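RND efflux system, outer membrane lipoprotein, NodT family (Burkholderia mallei, PDB 6U94) probably serves as the outer membrane channel component of an RND-type efflux system, passing exported compounds through the outer membrane. Local coordinates at residues Y174-A179 / A237-A242; D219-T224 / G422-Q427; E230-Q235 / A433-V438; K393-M398 / V438-A443; M411-R414 / D419-G422. All blocks are in the same frame, centred on the assembly; numbering follows the deposited sequence.

Four contacts join long helices; contact 5 lies at the turn between two of them. Helix 421-454 serves all but contact 1. Contact 1, the buried one, packs helix 156-203 against helix 211-247 around a carboxylate; contacts 2 to 5 are partly buried. Contacts 2 and 3, whose centres are about 17 Å apart, link helix 211-247 to helix 421-454 through glutamines and aromatics. Contacts 4 and 5 join helices 362-415 and 421-454: contact 4 sets a ring edge beside an amide with opposite charges nearby, whereas contact 5, about 41 Å from the chain's centre, is an aromatic pair. Contacts 2 and 5 share G422; A179 of contact 1 packs on V438, shared by contacts 3 and 4.

Contact 1. Residues Y174-A179 / A237-A242; sequences YLTLLA and AQDENA
D239 carries this contact, laying its carboxylate against the backbone and side chain of T176 and L177 on the facing helix. The tight part lies at the aspartate tip. OD2 of D239 comes within 3.1 Å of the T176 carbonyl O, two acceptors with no hydrogen bond between them, and 3.2 Å from the L177 CA. The T176 and D239 side chains cross at about a right angle, with CG2 of T176 3.4 Å from D239 OD2. With this methyl anti to the backbone N, OG1 of T176 (chi1 -65°) sits where it hydrogen-bonds the N172 carbonyl of its own helix. Nearer the backbone, the D239 CB rests 3.8 Å from the L177 CD1. OD1 of D239 is held by a salt bridge to R90, while OD2 also lies near a D180 carboxylate oxygen; the D180 carboxylate would tend to raise the pKa of D239, and the R90 salt bridge to lower it. Toward the partly exposed side the contact thins to hydrocarbon: the L177 CD1 reaches the E240 CG at 3.8 Å, and the extended glutamate runs on past it. The axes of the two short segments approach to 9.0 Å and run at 158°, nearly antiparallel, as expected for the helical hairpin of an outer membrane efflux protein. Y86 of helix 72-86 touches both T176 and D239, and helix 421-454 packs on another side of the 174-179 segment, with L442 against T176 and A179 and L445 against L175.

Contact 2. Residues D219-T224 / G422-Q427; sequences DTQVQT and GVFDAQ
Q221 reaches across from helix 211-247 and fits between F424 and Q427 of helix 421-454. The first kind of contact is aliphatic: Q221 CG comes alongside the CD1 rim of the F424 ring, 3.5 Å from F424 CD1. Beyond it the amide stands at the edge of the ring, near the ring plane, with the two planes 66° apart. With CG anti to the backbone N (chi1 164°), the F424 ring swings from its own helix toward 219-224. The second kind is amide beside amide. The ends of Q221 and Q427 are turned only moderately against each other, and the modelled OE1 atoms of Q221 and Q427 lie 2.8 Å apart; both amides are probably turned over in the model. Q427 bends at chi2 to bring its amide to that place. The third kind is looser: T220 OG1 passes 4.0 Å from F424 CE1, obliquely to the ring, while the hydroxyl bonds to the R217 carbonyl one turn earlier. The axes of the two short segments run nearly parallel, at 15° and 11.1 Å, so long side chains span the gap. On one flank helix 156-203 joins in, with T190 and Q194 against Q427 and L191 against V222; helix 362-415 covers V423 and A426 through A409, D410, F413 and K406.

Contact 3. Residues E230-Q235 / A433-V438; sequences EQYTRQ and AQQLLV
Q435 of helix 421-454 meets the tip of Y232 from helix 211-247, and the two residues make up the whole contact. Starting at the glutamine backbone, CB of Q435 lies 3.9 Å from Y232 OH. The next atom, Q435 CG, is 3.8 Å from the same hydroxyl, and Q435 CD is 3.7 Å from it, so the extended chain runs alongside the hydroxyl at nearly constant distance, and only the amide end comes close. There the modelled NE2 of Q435 stands 2.7 Å from Y232 OH, although the amide is probably turned over in the model. The amide plane is perpendicular to the ring and arrives at its edge, close to the ring plane. On the tyrosine side, CG stands anti to the carbonyl carbon (chi1 -66°), which sends the ring toward helix 421-454; Q235 OE1 also stands at the ring edge, and L183 of helix 156-203 packs against the Y232 side chain. With 10.7 Å between the CA atoms of Y232 and Q435, the long tyrosine covers most of the gap. The chemistry is a small polar meeting of two neutral groups, each able to donate or accept, bridging helices 211-247 and 421-454, which run in the same general direction, with little buried surface.

Contact 4. Residues K393-M398 / V438-A443; sequences KAQEAM and VTYKLA
Q395 and Y440 meet at about a right angle, the glutamine amide set against the edge of the tyrosine ring near the ring's plane. The modelled NE2 of Q395 is 3.7 Å from Y440 CE2, with the amide and ring planes 68° apart; since the amide may be turned over, no polarity can be read from that approach. The glutamine gets there by a bend: CG anti to the backbone N (chi1 -159°), then a turn at chi2 that carries the amide toward the ring. Beside this pair, the next residue on each helix makes a second crossing. E396 and K441 both extend away from their backbones and pass at about a right angle, E396 OE2 coming 4.0 Å from K441 CE and 4.2 Å from K441 NZ, too far for a salt bridge. Neighbours pack round the pairs: A433 and L436 of helix 421-454 touch Q395, L437 touches E396, and V392 of helix 362-415 packs on both Y440 and K441. The two helices form an antiparallel hairpin; the CA atoms of Q395 and Y440 are 8.5 Å apart. The contact is probably mostly van der Waals at the ring edge, supplemented by a longer-range attraction between glutamate and lysine that should be weakened where solvent reaches them.

Contact 5. Residues M411-R414 / D419-G422; sequences MRFR and DYFG
Y420 points the CD1 edge of its ring at the face of F413, an edge-to-face (T-shaped) pair across the turn between two helices. The centroids are 5.0 Å apart and the planes 64° apart, and Y420 CD1 stands over the centre of the phenyl ring, 3.6 Å from F413 CE2. Y420 CB packs 3.4 Å from F413 CE1, and the backbone leading in adds D419 C, 3.8 Å from F413 CD1. F413 CG, anti to the backbone N (chi1 179°), sends its ring toward the turn, where the edge of Y420 meets it. One shell out, F421 N donates a weak capping bond to D419 OD1 at the turn leading into helix 421-454. R412 forms a salt bridge with D418 in the connecting turn, and the Y420 hydroxyl lies close to the amide of Q221. The pair sits at the turn end of the hairpin made by helices 362-415 and 421-454. Y420 also reaches across to the other hairpin, touching A197 and I201 of helix 156-203 and D214 of helix 211-247, while F421 packs on R217.

Contact 1. Residues Y174-A179 / A237-A242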
# COMPACT_ATOMS: atom_id res chain seq x y z
N TYR A 174 5.46 -5.92 -7.51
CA TYR A 174 6.37 -7.04 -7.26
C TYR A 174 6.09 -7.67 -5.90
O TYR A 174 6.18 -8.90 -5.75
CB TYR A 174 7.82 -6.57 -7.35
CG TYR A 174 8.84 -7.65 -7.06
CD1 TYR A 174 9.04 -8.70 -7.95
CD2 TYR A 174 9.63 -7.61 -5.92
CE1 TYR A 174 9.98 -9.69 -7.69
CE2 TYR A 174 10.57 -8.59 -5.65
CZ TYR A 174 10.74 -9.62 -6.54
OH TYR A 174 11.68 -10.60 -6.28
N LEU A 175 5.75 -6.86 -4.90
CA LEU A 175 5.35 -7.41 -3.61
C LEU A 175 4.06 -8.20 -3.73
O LEU A 175 3.94 -9.30 -3.19
CB LEU A 175 5.21 -6.29 -2.58
CG LEU A 175 6.53 -5.67 -2.12
CD1 LEU A 175 6.30 -4.53 -1.14
CD2 LEU A 175 7.41 -6.74 -1.49
N THR A 176 3.08 -7.66 -4.46
CA THR A 176 1.84 -8.39 -4.72
C THR A 176 2.13 -9.70 -5.46
O THR A 176 1.47 -10.72 -5.20
CB THR A 176 0.86 -7.52 -5.51
OG1 THR A 176 0.46 -6.40 -4.71
CG2 THR A 176 -0.37 -8.32 -5.91
N LEU A 177 3.11 -9.69 -6.36
CA LEU A 177 3.50 -10.92 -7.04
C LEU A 177 3.98 -11.97 -6.04
O LEU A 177 3.52 -13.12 -6.07
CB LEU A 177 4.58 -10.62 -8.07
CG LEU A 177 5.17 -11.84 -8.79
CD1 LEU A 177 4.10 -12.57 -9.58
CD2 LEU A 177 6.32 -11.42 -9.70
N LEU A 178 4.90 -11.59 -5.16
CA LEU A 178 5.43 -12.53 -4.18
C LEU A 178 4.34 -13.00 -3.23
O LEU A 178 4.39 -14.14 -2.74
CB LEU A 178 6.58 -11.89 -3.41
CG LEU A 178 7.74 -11.40 -4.27
CD1 LEU A 178 8.87 -10.89 -3.41
CD2 LEU A 178 8.23 -12.50 -5.20
N ALA A 179 3.34 -12.16 -2.96
CA ALA A 179 2.23 -12.58 -2.11
C ALA A 179 1.35 -13.60 -2.82
O ALA A 179 0.95 -14.61 -2.23
CB ALA A 179 1.42 -11.37 -1.66
N ALA A 237 -0.55 -14.21 -12.99
CA ALA A 237 -0.43 -13.77 -14.38
C ALA A 237 -0.65 -12.27 -14.50
O ALA A 237 0.08 -11.58 -15.23
CB ALA A 237 -1.41 -14.54 -15.26
N GLN A 238 -1.65 -11.74 -13.80
CA GLN A 238 -1.92 -10.30 -13.86
C GLN A 238 -0.77 -9.50 -13.28
O GLN A 238 -0.38 -8.46 -13.83
CB GLN A 238 -3.22 -9.98 -13.11
CG GLN A 238 -4.46 -10.67 -13.66
CD GLN A 238 -5.65 -10.52 -12.73
OE1 GLN A 238 -5.50 -10.11 -11.58
NE2 GLN A 238 -6.83 -10.86 -13.23
N ASP A 239 -0.20 -9.96 -12.15
CA ASP A 239 0.93 -9.26 -11.55
C ASP A 239 2.10 -9.17 -12.52
O ASP A 239 2.73 -8.11 -12.66
CB ASP A 239 1.37 -9.98 -10.27
CG ASP A 239 0.28 -10.04 -9.23
OD1 ASP A 239 -0.80 -9.43 -9.43
OD2 ASP A 239 0.50 -10.70 -8.19
N GLU A 240 2.41 -10.28 -13.21
CA GLU A 240 3.54 -10.28 -14.12
C GLU A 240 3.27 -9.41 -15.35
O GLU A 240 4.21 -8.80 -15.88
CB GLU A 240 3.86 -11.72 -14.54
CG GLU A 240 4.27 -12.60 -13.37
CD GLU A 240 4.53 -14.04 -13.78
OE1 GLU A 240 3.97 -14.49 -14.81
OE2 GLU A 240 5.30 -14.73 -13.07
N ASN A 241 2.02 -9.33 -15.80
CA ASN A 241 1.68 -8.44 -16.90
C ASN A 241 1.88 -6.98 -16.50
O ASN A 241 2.56 -6.22 -17.20
CB ASN A 241 0.24 -8.67 -17.36
CG ASN A 241 0.16 -9.45 -18.65
OD1 ASN A 241 1.04 -10.26 -18.96
ND2 ASN A 241 -0.90 -9.21 -19.42
N ALA A 242 1.30 -6.58 -15.37
CA ALA A 242 1.44 -5.20 -14.91
C ALA A 242 2.89 -4.86 -14.63
O ALA A 242 3.33 -3.73 -14.88
CB ALA A 242 0.58 -4.98 -13.66

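Contact 2. Residues D219-T224 / G422-Q427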
# COMPACT_ATOMS: atom_id res chain seq x y z
N ASP A 219 -14.83 -34.00 -0.79
CA ASP A 219 -14.69 -33.55 -2.17
C ASP A 219 -14.84 -32.04 -2.30
O ASP A 219 -14.18 -31.43 -3.15
CB ASP A 219 -15.70 -34.26 -3.07
CG ASP A 219 -15.18 -35.59 -3.60
OD1 ASP A 219 -13.98 -35.87 -3.40
OD2 ASP A 219 -15.97 -36.34 -4.20
N THR A 220 -15.68 -31.41 -1.48
CA THR A 220 -15.79 -29.96 -1.50
C THR A 220 -14.65 -29.26 -0.77
O THR A 220 -14.48 -28.05 -0.94
CB THR A 220 -17.13 -29.50 -0.91
OG1 THR A 220 -17.21 -29.87 0.46
CG2 THR A 220 -18.30 -30.11 -1.68
N GLN A 221 -13.88 -29.99 0.03
CA GLN A 221 -12.61 -29.46 0.52
C GLN A 221 -11.60 -29.37 -0.61
O GLN A 221 -10.91 -28.35 -0.76
CB GLN A 221 -12.07 -30.32 1.66
CG GLN A 221 -12.76 -30.15 3.00
CD GLN A 221 -12.18 -31.06 4.07
OE1 GLN A 221 -11.05 -30.87 4.51
NE2 GLN A 221 -12.96 -32.05 4.48
N VAL A 222 -11.49 -30.43 -1.40
CA VAL A 222 -10.60 -30.43 -2.56
C VAL A 222 -11.08 -29.42 -3.59
O VAL A 222 -10.27 -28.74 -4.24
CB VAL A 222 -10.50 -31.85 -3.15
CG1 VAL A 222 -9.65 -31.85 -4.41
CG2 VAL A 222 -9.94 -32.81 -2.12
N GLN A 223 -12.39 -29.29 -3.75
CA GLN A 223 -12.94 -28.37 -4.75
C GLN A 223 -12.60 -26.92 -4.41
O GLN A 223 -12.22 -26.15 -5.29
CB GLN A 223 -14.45 -28.56 -4.86
N THR A 224 -12.72 -26.54 -3.13
CA THR A 224 -12.37 -25.18 -2.74
C THR A 224 -10.87 -24.94 -2.87
O THR A 224 -10.45 -23.82 -3.19
CB THR A 224 -12.83 -24.91 -1.30
OG1 THR A 224 -12.35 -25.94 -0.44
CG2 THR A 224 -14.35 -24.84 -1.23
N GLY A 422 -15.91 -32.61 12.31
CA GLY A 422 -15.01 -31.75 13.06
C GLY A 422 -13.71 -31.46 12.33
O GLY A 422 -13.21 -30.34 12.38
N VAL A 423 -13.16 -32.47 11.65
CA VAL A 423 -11.98 -32.24 10.82
C VAL A 423 -12.33 -31.34 9.65
O VAL A 423 -11.58 -30.41 9.32
CB VAL A 423 -11.40 -33.59 10.34
CG1 VAL A 423 -10.23 -33.36 9.40
CG2 VAL A 423 -10.97 -34.44 11.53
N PHE A 424 -13.48 -31.58 9.02
CA PHE A 424 -13.90 -30.77 7.88
C PHE A 424 -14.04 -29.31 8.26
O PHE A 424 -13.51 -28.42 7.58
CB PHE A 424 -15.22 -31.32 7.32
CG PHE A 424 -15.93 -30.37 6.41
CD1 PHE A 424 -15.52 -30.21 5.10
CD2 PHE A 424 -17.02 -29.63 6.85
CE1 PHE A 424 -16.16 -29.34 4.25
CE2 PHE A 424 -17.67 -28.75 6.01
CZ PHE A 424 -17.24 -28.61 4.70
N ASP A 425 -14.75 -29.03 9.36
CA ASP A 425 -15.01 -27.65 9.74
C ASP A 425 -13.73 -26.94 10.16
O ASP A 425 -13.53 -25.76 9.83
CB ASP A 425 -16.03 -27.60 10.88
CG ASP A 425 -16.37 -26.19 11.30
OD1 ASP A 425 -16.28 -25.27 10.46
OD2 ASP A 425 -16.73 -26.00 12.48
N ALA A 426 -12.84 -27.63 10.87
CA ALA A 426 -11.61 -27.00 11.34
C ALA A 426 -10.65 -26.73 10.18
O ALA A 426 -10.03 -25.66 10.13
CB ALA A 426 -10.94 -27.87 12.40
N GLN A 427 -10.51 -27.68 9.26
CA GLN A 427 -9.62 -27.48 8.12
C GLN A 427 -10.10 -26.33 7.24
O GLN A 427 -9.29 -25.52 6.78
CB GLN A 427 -9.53 -28.77 7.30
CG GLN A 427 -8.59 -28.70 6.10
CD GLN A 427 -9.26 -28.11 4.86
OE1 GLN A 427 -10.48 -28.09 4.75
NE2 GLN A 427 -8.44 -27.61 3.94

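Contact 3. Residues E230-Q235 / A433-V438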
# COMPACT_ATOMS: atom_id res chain seq x y z
N GLU A 230 -6.63 -21.96 -8.76
CA GLU A 230 -6.86 -21.39 -10.09
C GLU A 230 -6.95 -19.87 -10.02
O GLU A 230 -6.45 -19.18 -10.91
CB GLU A 230 -8.12 -21.99 -10.70
CG GLU A 230 -7.93 -23.41 -11.22
CD GLU A 230 -9.24 -24.13 -11.49
OE1 GLU A 230 -10.31 -23.53 -11.24
OE2 GLU A 230 -9.20 -25.29 -11.95
N GLN A 231 -7.59 -19.34 -8.98
CA GLN A 231 -7.67 -17.89 -8.82
C GLN A 231 -6.29 -17.27 -8.66
O GLN A 231 -5.99 -16.23 -9.25
CB GLN A 231 -8.56 -17.54 -7.64
CG GLN A 231 -8.50 -16.07 -7.23
CD GLN A 231 -9.32 -15.77 -5.99
OE1 GLN A 231 -8.89 -15.01 -5.12
NE2 GLN A 231 -10.51 -16.36 -5.91
N TYR A 232 -5.43 -17.90 -7.86
CA TYR A 232 -4.11 -17.34 -7.59
C TYR A 232 -3.16 -17.50 -8.77
O TYR A 232 -2.27 -16.65 -8.96
CB TYR A 232 -3.51 -17.99 -6.34
CG TYR A 232 -4.29 -17.67 -5.08
CD1 TYR A 232 -4.83 -16.40 -4.88
CD2 TYR A 232 -4.48 -18.63 -4.09
CE1 TYR A 232 -5.54 -16.10 -3.73
CE2 TYR A 232 -5.19 -18.33 -2.94
CZ TYR A 232 -5.71 -17.07 -2.77
OH TYR A 232 -6.42 -16.77 -1.63
N THR A 233 -3.32 -18.55 -9.58
CA THR A 233 -2.54 -18.64 -10.81
C THR A 233 -2.89 -17.51 -11.77
O THR A 233 -2.01 -16.98 -12.46
CB THR A 233 -2.75 -20.00 -11.48
OG1 THR A 233 -4.05 -20.50 -11.15
CG2 THR A 233 -1.69 -21.00 -11.05
N ARG A 234 -4.17 -17.13 -11.81
CA ARG A 234 -4.57 -16.02 -12.67
C ARG A 234 -4.07 -14.69 -12.12
O ARG A 234 -3.67 -13.81 -12.89
CB ARG A 234 -6.09 -16.01 -12.82
N GLN A 235 -4.09 -14.52 -10.80
CA GLN A 235 -3.61 -13.28 -10.21
C GLN A 235 -2.10 -13.15 -10.38
O GLN A 235 -1.59 -12.04 -10.57
CB GLN A 235 -3.99 -13.21 -8.73
CG GLN A 235 -5.49 -13.07 -8.50
CD GLN A 235 -5.85 -12.88 -7.03
OE1 GLN A 235 -4.98 -12.92 -6.16
NE2 GLN A 235 -7.13 -12.67 -6.76
N ALA A 433 -8.16 -18.93 7.12
CA ALA A 433 -7.37 -18.03 7.94
C ALA A 433 -5.94 -17.89 7.42
O ALA A 433 -5.34 -16.82 7.55
CB ALA A 433 -7.35 -18.52 9.39
N GLN A 434 -5.39 -18.96 6.83
CA GLN A 434 -4.04 -18.89 6.30
C GLN A 434 -3.98 -17.99 5.07
O GLN A 434 -2.98 -17.29 4.85
CB GLN A 434 -3.53 -20.29 5.97
CG GLN A 434 -3.36 -21.19 7.19
CD GLN A 434 -2.91 -22.59 6.82
OE1 GLN A 434 -3.53 -23.25 5.99
NE2 GLN A 434 -1.82 -23.04 7.44
N GLN A 435 -5.02 -18.01 4.24
CA GLN A 435 -5.08 -17.10 3.11
C GLN A 435 -5.19 -15.65 3.57
O GLN A 435 -4.51 -14.77 3.04
CB GLN A 435 -6.25 -17.46 2.20
CG GLN A 435 -6.13 -18.83 1.55
CD GLN A 435 -7.42 -19.27 0.89
OE1 GLN A 435 -8.14 -20.12 1.42
NE2 GLN A 435 -7.73 -18.70 -0.27
N LEU A 436 -6.02 -15.40 4.59
CA LEU A 436 -6.18 -14.04 5.09
C LEU A 436 -4.88 -13.49 5.66
O LEU A 436 -4.63 -12.28 5.59
CB LEU A 436 -7.27 -13.99 6.16
CG LEU A 436 -8.62 -13.42 5.72
CD1 LEU A 436 -9.48 -13.10 6.93
CD2 LEU A 436 -8.42 -12.19 4.85
N LEU A 437 -4.04 -14.35 6.24
CA LEU A 437 -2.78 -13.89 6.81
C LEU A 437 -1.88 -13.28 5.74
O LEU A 437 -1.24 -12.25 5.97
CB LEU A 437 -2.07 -15.04 7.52
CG LEU A 437 -0.67 -14.73 8.07
CD1 LEU A 437 -0.73 -13.58 9.06
CD2 LEU A 437 -0.07 -15.97 8.73
N VAL A 438 -1.81 -13.92 4.56
CA VAL A 438 -0.97 -13.40 3.49
C VAL A 438 -1.49 -12.04 3.02
O VAL A 438 -0.71 -11.09 2.86
CB VAL A 438 -0.91 -14.40 2.32
CG1 VAL A 438 -0.12 -13.82 1.16
CG2 VAL A 438 -0.29 -15.71 2.78

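Contact 4. Residues K393-M398 / V438-A443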
# COMPACT_ATOMS: atom_id res chain seq x y z
N LYS A 393 -1.10 -10.14 13.63
CA LYS A 393 -0.87 -10.86 14.88
C LYS A 393 -2.12 -11.58 15.35
O LYS A 393 -2.04 -12.70 15.87
CB LYS A 393 -0.36 -9.89 15.96
CG LYS A 393 1.07 -9.43 15.73
CD LYS A 393 1.38 -8.18 16.53
CE LYS A 393 2.79 -7.68 16.27
NZ LYS A 393 3.82 -8.55 16.90
N ALA A 394 -3.29 -10.96 15.17
CA ALA A 394 -4.54 -11.63 15.52
C ALA A 394 -4.77 -12.85 14.64
O ALA A 394 -5.17 -13.92 15.12
CB ALA A 394 -5.71 -10.66 15.41
N GLN A 395 -4.51 -12.72 13.33
CA GLN A 395 -4.70 -13.84 12.42
C GLN A 395 -3.72 -14.97 12.72
O GLN A 395 -4.05 -16.14 12.50
CB GLN A 395 -4.55 -13.37 10.98
CG GLN A 395 -5.20 -14.27 9.94
CD GLN A 395 -6.72 -14.21 9.98
OE1 GLN A 395 -7.40 -15.09 9.46
NE2 GLN A 395 -7.26 -13.15 10.59
N GLU A 396 -2.52 -14.65 13.21
CA GLU A 396 -1.54 -15.69 13.51
C GLU A 396 -1.94 -16.49 14.75
O GLU A 396 -1.78 -17.71 14.77
CB GLU A 396 -0.16 -15.07 13.69
CG GLU A 396 0.50 -14.68 12.37
CD GLU A 396 1.81 -13.93 12.57
OE1 GLU A 396 2.01 -13.35 13.65
OE2 GLU A 396 2.63 -13.92 11.63
N ALA A 397 -2.46 -15.81 15.78
CA ALA A 397 -2.95 -16.54 16.95
C ALA A 397 -4.20 -17.34 16.62
O ALA A 397 -4.42 -18.41 17.20
CB ALA A 397 -3.22 -15.56 18.10
N MET A 398 -5.02 -16.84 15.69
CA MET A 398 -6.18 -17.60 15.25
C MET A 398 -5.75 -18.86 14.50
O MET A 398 -6.30 -19.95 14.73
CB MET A 398 -7.08 -16.73 14.37
CG MET A 398 -8.55 -17.12 14.39
SD MET A 398 -9.57 -15.97 13.44
CE MET A 398 -9.12 -16.42 11.77
N VAL A 438 -1.81 -13.92 4.56
CA VAL A 438 -0.97 -13.40 3.49
C VAL A 438 -1.49 -12.04 3.02
O VAL A 438 -0.71 -11.09 2.86
CB VAL A 438 -0.91 -14.40 2.32
CG1 VAL A 438 -0.12 -13.82 1.16
CG2 VAL A 438 -0.29 -15.71 2.78
N THR A 439 -2.80 -11.93 2.82
CA THR A 439 -3.37 -10.66 2.36
C THR A 439 -3.15 -9.55 3.38
O THR A 439 -2.91 -8.40 3.00
CB THR A 439 -4.86 -10.83 2.07
OG1 THR A 439 -5.58 -10.89 3.31
CG2 THR A 439 -5.12 -12.12 1.30
N TYR A 440 -3.24 -9.87 4.67
CA TYR A 440 -2.98 -8.87 5.70
C TYR A 440 -1.51 -8.48 5.76
O TYR A 440 -1.20 -7.32 6.07
CB TYR A 440 -3.43 -9.39 7.07
CG TYR A 440 -4.93 -9.36 7.30
CD1 TYR A 440 -5.73 -8.40 6.70
CD2 TYR A 440 -5.54 -10.29 8.14
CE1 TYR A 440 -7.10 -8.36 6.93
CE2 TYR A 440 -6.90 -10.27 8.37
CZ TYR A 440 -7.67 -9.30 7.76
OH TYR A 440 -9.03 -9.28 7.99
N LYS A 441 -0.61 -9.42 5.49
CA LYS A 441 0.81 -9.07 5.43
C LYS A 441 1.09 -8.14 4.25
O LYS A 441 1.85 -7.18 4.37
CB LYS A 441 1.66 -10.33 5.33
CG LYS A 441 1.74 -11.14 6.62
CD LYS A 441 2.65 -12.34 6.45
CE LYS A 441 2.90 -13.04 7.78
NZ LYS A 441 3.87 -14.16 7.65
N LEU A 442 0.47 -8.42 3.09
CA LEU A 442 0.68 -7.59 1.92
C LEU A 442 0.13 -6.19 2.13
O LEU A 442 0.75 -5.20 1.72
CB LEU A 442 0.04 -8.24 0.69
CG LEU A 442 0.05 -7.41 -0.59
CD1 LEU A 442 1.47 -7.03 -0.99
CD2 LEU A 442 -0.63 -8.18 -1.71
N ALA A 443 -1.03 -6.08 2.78
CA ALA A 443 -1.60 -4.76 3.07
C ALA A 443 -0.66 -3.94 3.93
O ALA A 443 -0.52 -2.72 3.72
CB ALA A 443 -2.96 -4.91 3.74

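Contact 5. Residues M411-R414 / D419-G422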
# COMPACT_ATOMS: atom_id res chain seq x y z
N MET A 411 -7.38 -36.47 15.71
CA MET A 411 -7.11 -37.53 16.67
C MET A 411 -8.40 -38.26 17.06
O MET A 411 -8.42 -39.49 17.12
CB MET A 411 -6.42 -36.96 17.91
CG MET A 411 -5.47 -37.91 18.60
SD MET A 411 -4.40 -37.03 19.76
CE MET A 411 -3.63 -35.84 18.66
N ARG A 412 -9.47 -37.51 17.32
CA ARG A 412 -10.73 -38.15 17.70
C ARG A 412 -11.37 -38.88 16.53
O ARG A 412 -12.10 -39.86 16.74
CB ARG A 412 -11.70 -37.12 18.27
CG ARG A 412 -11.32 -36.59 19.64
CD ARG A 412 -12.49 -35.89 20.32
NE ARG A 412 -13.24 -35.04 19.40
CZ ARG A 412 -12.86 -33.82 19.03
NH1 ARG A 412 -11.73 -33.30 19.48
NH2 ARG A 412 -13.61 -33.12 18.18
N PHE A 413 -11.11 -38.43 15.30
CA PHE A 413 -11.66 -39.13 14.15
C PHE A 413 -10.92 -40.44 13.89
O PHE A 413 -11.54 -41.46 13.57
CB PHE A 413 -11.62 -38.24 12.91
CG PHE A 413 -12.16 -38.90 11.67
CD1 PHE A 413 -13.51 -39.21 11.56
CD2 PHE A 413 -11.32 -39.22 10.62
CE1 PHE A 413 -14.00 -39.82 10.43
CE2 PHE A 413 -11.81 -39.83 9.48
CZ PHE A 413 -13.16 -40.13 9.38
N ARG A 414 -9.59 -40.42 14.02
CA ARG A 414 -8.80 -41.63 13.80
C ARG A 414 -9.19 -42.72 14.78
O ARG A 414 -9.23 -43.91 14.42
CB ARG A 414 -7.31 -41.31 13.90
N ASP A 419 -17.19 -37.79 14.70
CA ASP A 419 -17.38 -37.91 13.27
C ASP A 419 -16.43 -36.99 12.51
O ASP A 419 -15.74 -36.14 13.09
CB ASP A 419 -18.83 -37.61 12.89
CG ASP A 419 -19.34 -36.32 13.51
OD1 ASP A 419 -18.69 -35.27 13.34
OD2 ASP A 419 -20.41 -36.34 14.15
N TYR A 420 -16.40 -37.16 11.19
CA TYR A 420 -15.45 -36.41 10.36
C TYR A 420 -15.80 -34.93 10.22
O TYR A 420 -14.95 -34.16 9.77
CB TYR A 420 -15.36 -37.04 8.96
CG TYR A 420 -14.32 -36.38 8.09
CD1 TYR A 420 -12.97 -36.59 8.32
CD2 TYR A 420 -14.69 -35.53 7.05
CE1 TYR A 420 -12.01 -35.99 7.53
CE2 TYR A 420 -13.73 -34.92 6.26
CZ TYR A 420 -12.39 -35.15 6.50
OH TYR A 420 -11.44 -34.54 5.71
N PHE A 421 -17.02 -34.52 10.60
CA PHE A 421 -17.40 -33.12 10.44
C PHE A 421 -16.44 -32.19 11.16
O PHE A 421 -16.16 -31.08 10.68
CB PHE A 421 -18.83 -32.90 10.93
CG PHE A 421 -19.22 -31.45 11.02
CD1 PHE A 421 -19.53 -30.74 9.88
CD2 PHE A 421 -19.25 -30.80 12.24
CE1 PHE A 421 -19.88 -29.40 9.95
CE2 PHE A 421 -19.60 -29.46 12.33
CZ PHE A 421 -19.91 -28.76 11.18
N GLY A 422 -15.91 -32.61 12.31
CA GLY A 422 -15.01 -31.75 13.06
C GLY A 422 -13.71 -31.46 12.33
O GLY A 422 -13.21 -30.34 12.38